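Local coordinates for protein alpha-galactosidase (Lactobacillus brevis, PDB 3MI6) that probably hydrolyses terminal, non-reducing alpha-D-galactose residues from alpha-galactosides such as galactose oligosaccharides, galactomannans and galactolipids, at residues I334-A339 with F364-G369. Residues are numbered along the deposited sequence; the frame is centred on the assembly and turned at random.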
ATOM      1  N   ILE D 334      30.389 -33.988  -9.538  1.00 42.26           N
ATOM      2  CA  ILE D 334      29.346 -34.831  -8.982  1.00 42.10           C
ATOM      3  C   ILE D 334      29.688 -35.168  -7.528  1.00 42.79           C
ATOM      4  O   ILE D 334      30.837 -35.370  -7.192  1.00 42.36           O
ATOM      5  CB  ILE D 334      29.116 -36.093  -9.819  1.00 41.89           C
ATOM      6  CG1 ILE D 334      28.053 -36.967  -9.152  1.00 42.69           C
ATOM      7  CG2 ILE D 334      30.408 -36.859 -10.007  1.00 41.86           C
ATOM      8  CD1 ILE D 334      27.505 -38.033 -10.042  1.00 43.44           C
ATOM      9  N   ASN D 335      28.674 -35.192  -6.672  1.00 47.10           N
ATOM     10  CA  ASN D 335      28.834 -35.360  -5.234  1.00 47.70           C
ATOM     11  C   ASN D 335      27.900 -36.484  -4.785  1.00 52.79           C
ATOM     12  O   ASN D 335      26.712 -36.479  -5.145  1.00 50.62           O
ATOM     13  CB  ASN D 335      28.481 -34.032  -4.548  1.00 48.56           C
ATOM     14  CG  ASN D 335      28.686 -34.051  -3.039  1.00 53.53           C
ATOM     15  OD1 ASN D 335      28.517 -35.081  -2.379  1.00 55.09           O
ATOM     16  ND2 ASN D 335      29.030 -32.892  -2.484  1.00 50.21           N
ATOM     17  N   ASN D 336      28.430 -37.445  -4.021  1.00 54.30           N
ATOM     18  CA  ASN D 336      27.657 -38.633  -3.610  1.00 57.42           C
ATOM     19  C   ASN D 336      26.757 -38.478  -2.368  1.00 55.70           C
ATOM     20  O   ASN D 336      26.150 -39.447  -1.916  1.00 55.03           O
ATOM     21  CB  ASN D 336      28.584 -39.822  -3.394  1.00 54.16           C
ATOM     22  CG  ASN D 336      29.500 -39.626  -2.209  1.00 56.07           C
ATOM     23  OD1 ASN D 336      30.285 -38.685  -2.182  1.00 54.46           O
ATOM     24  ND2 ASN D 336      29.404 -40.510  -1.219  1.00 56.85           N
ATOM     25  N   TRP D 337      26.668 -37.261  -1.835  1.00 55.51           N
ATOM     26  CA  TRP D 337      25.898 -36.986  -0.620  1.00 57.05           C
ATOM     27  C   TRP D 337      24.428 -37.431  -0.710  1.00 61.31           C
ATOM     28  O   TRP D 337      24.064 -38.443  -0.115  1.00 63.15           O
ATOM     29  CB  TRP D 337      26.038 -35.507  -0.196  1.00 57.31           C
ATOM     30  CG  TRP D 337      25.118 -35.074   0.946  1.00 61.20           C
ATOM     31  CD1 TRP D 337      24.234 -34.036   0.932  1.00 61.56           C
ATOM     32  CD2 TRP D 337      24.992 -35.682   2.244  1.00 62.68           C
ATOM     33  NE1 TRP D 337      23.571 -33.955   2.131  1.00 61.91           N
ATOM     34  CE2 TRP D 337      24.019 -34.949   2.956  1.00 58.65           C
ATOM     35  CE3 TRP D 337      25.605 -36.773   2.869  1.00 64.56           C
ATOM     36  CZ2 TRP D 337      23.651 -35.261   4.256  1.00 60.37           C
ATOM     37  CZ3 TRP D 337      25.237 -37.085   4.164  1.00 66.75           C
ATOM     38  CH2 TRP D 337      24.266 -36.327   4.845  1.00 65.84           C
ATOM     39  N   GLU D 338      23.594 -36.685  -1.444  1.00 62.12           N
ATOM     40  CA  GLU D 338      22.166 -37.025  -1.610  1.00 62.58           C
ATOM     41  C   GLU D 338      21.959 -38.312  -2.437  1.00 62.97           C
ATOM     42  O   GLU D 338      20.828 -38.795  -2.608  1.00 60.33           O
ATOM     43  CB  GLU D 338      21.380 -35.862  -2.251  1.00 61.28           C
ATOM     44  CG  GLU D 338      21.268 -34.571  -1.417  1.00 59.39           C
ATOM     45  CD  GLU D 338      20.352 -33.506  -2.076  1.00 56.54           C
ATOM     46  OE1 GLU D 338      19.246 -33.880  -2.548  1.00 48.94           O
ATOM     47  OE2 GLU D 338      20.737 -32.303  -2.116  1.00 51.51           O
ATOM     48  N   ALA D 339      23.065 -38.859  -2.938  1.00 61.51           N
ATOM     49  CA  ALA D 339      23.040 -40.055  -3.764  1.00 59.16           C
ATOM     50  C   ALA D 339      23.142 -41.328  -2.941  1.00 59.85           C
ATOM     51  O   ALA D 339      22.487 -42.315  -3.250  1.00 61.31           O
ATOM     52  CB  ALA D 339      24.158 -40.002  -4.783  1.00 59.45           C
ATOM     53  N   PHE D 364      34.950 -35.563  -9.346  1.00 47.34           N
ATOM     54  CA  PHE D 364      34.177 -36.318  -8.376  1.00 45.90           C
ATOM     55  C   PHE D 364      34.529 -35.812  -6.991  1.00 43.06           C
ATOM     56  O   PHE D 364      35.692 -35.576  -6.706  1.00 44.78           O
ATOM     57  CB  PHE D 364      34.453 -37.817  -8.490  1.00 48.22           C
ATOM     58  CG  PHE D 364      33.679 -38.633  -7.511  1.00 48.85           C
ATOM     59  CD1 PHE D 364      34.058 -38.681  -6.180  1.00 50.19           C
ATOM     60  CD2 PHE D 364      32.567 -39.326  -7.903  1.00 48.09           C
ATOM     61  CE1 PHE D 364      33.340 -39.410  -5.268  1.00 49.61           C
ATOM     62  CE2 PHE D 364      31.850 -40.057  -6.992  1.00 52.46           C
ATOM     63  CZ  PHE D 364      32.235 -40.097  -5.671  1.00 51.36           C
ATOM     64  N   VAL D 365      33.511 -35.629  -6.151  1.00 42.13           N
ATOM     65  CA  VAL D 365      33.684 -35.140  -4.781  1.00 45.61           C
ATOM     66  C   VAL D 365      33.130 -36.099  -3.726  1.00 47.57           C
ATOM     67  O   VAL D 365      31.921 -36.159  -3.513  1.00 47.29           O
ATOM     68  CB  VAL D 365      32.985 -33.788  -4.550  1.00 42.77           C
ATOM     69  CG1 VAL D 365      33.321 -33.283  -3.182  1.00 42.01           C
ATOM     70  CG2 VAL D 365      33.380 -32.777  -5.606  1.00 42.51           C
ATOM     71  N   LEU D 366      34.016 -36.833  -3.057  1.00 44.91           N
ATOM     72  CA  LEU D 366      33.609 -37.709  -1.977  1.00 46.33           C
ATOM     73  C   LEU D 366      33.142 -36.867  -0.778  1.00 52.58           C
ATOM     74  O   LEU D 366      33.882 -35.996  -0.302  1.00 50.98           O
ATOM     75  CB  LEU D 366      34.789 -38.586  -1.595  1.00 49.56           C
ATOM     76  CG  LEU D 366      34.652 -39.519  -0.403  1.00 54.68           C
ATOM     77  CD1 LEU D 366      33.570 -40.521  -0.660  1.00 53.32           C
ATOM     78  CD2 LEU D 366      35.984 -40.210  -0.143  1.00 59.14           C
ATOM     79  N   ASP D 367      31.920 -37.103  -0.298  1.00 50.47           N
ATOM     80  CA  ASP D 367      31.370 -36.278   0.782  1.00 49.56           C
ATOM     81  C   ASP D 367      31.508 -36.960   2.137  1.00 51.56           C
ATOM     82  O   ASP D 367      32.392 -37.794   2.338  1.00 55.66           O
ATOM     83  CB  ASP D 367      29.902 -35.891   0.512  1.00 52.13           C
ATOM     84  CG  ASP D 367      29.530 -34.495   1.071  1.00 52.43           C
ATOM     85  OD1 ASP D 367      29.720 -33.481   0.352  1.00 49.17           O
ATOM     86  OD2 ASP D 367      29.027 -34.418   2.215  1.00 48.01           O
ATOM     87  N   ASP D 368      30.620 -36.596   3.057  1.00 48.75           N
ATOM     88  CA  ASP D 368      30.675 -37.040   4.439  1.00 50.17           C
ATOM     89  C   ASP D 368      30.722 -38.563   4.528  1.00 54.56           C
ATOM     90  O   ASP D 368      29.967 -39.252   3.841  1.00 56.38           O
ATOM     91  CB  ASP D 368      29.452 -36.495   5.196  1.00 51.14           C
ATOM     92  CG  ASP D 368      29.626 -36.510   6.711  1.00 49.16           C
ATOM     93  OD1 ASP D 368      30.413 -37.316   7.239  1.00 50.69           O
ATOM     94  OD2 ASP D 368      28.954 -35.709   7.380  1.00 48.80           O
ATOM     95  N   GLY D 369      31.621 -39.083   5.361  1.00 54.09           N
ATOM     96  CA  GLY D 369      31.634 -40.500   5.673  1.00 55.70           C
ATOM     97  C   GLY D 369      32.946 -41.241   5.479  1.00 56.85           C
ATOM     98  O   GLY D 369      33.055 -42.404   5.844  1.00 62.07           O
TER
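Ile334 and Asn335 run parallel to Phe364 and Val365 as neighbouring strands; Ile334 CA lies 5.1 Å from Phe364 CA, and Val365 N donates to Ile334 O (2.9 Å). Ile334 and Phe364 point to the same buried sheet face, which suits apolar side chains: CG2 of Ile334 rests 3.9 Å from CD2 of Phe364, helix 346-358 packs on Phe364, and Ile334 lies against Ile608. Beyond the bridges two asparagines, each able to act as amide donor and acceptor, take over. Asn336 turns its OD1 to Asp367 N (3.0 Å), which meets a lone pair in the carbonyl plane. Asn335, with CG anti to its N (chi1 -177°), points with Val365 to the face away from Ile334 and Phe364: OD1 accepts from Trp337 N (2.9 Å), a capping bond at the turn into helix 337-340, while ND2 donates to Asp367 OD1 (3.0 Å), arriving 34° out of the carboxylate plane. A carboxylate suits Asp367, since OD1 also pairs with Lys477 and OD2 accepts from Asp368 N; Trp337 CB packs 3.9 Å from its CG. A leucine at Asn335 would probably cost the helix its cap at Trp337 N and Asp367 OD1 one of its two bonds. Asp368 pairs with Arg374. This is the C-terminal mouth of the first two strands of a (beta/alpha)8 barrel, where Asp367 and Asp368 probably bind substrate, as expected for a family 36 glycosidase.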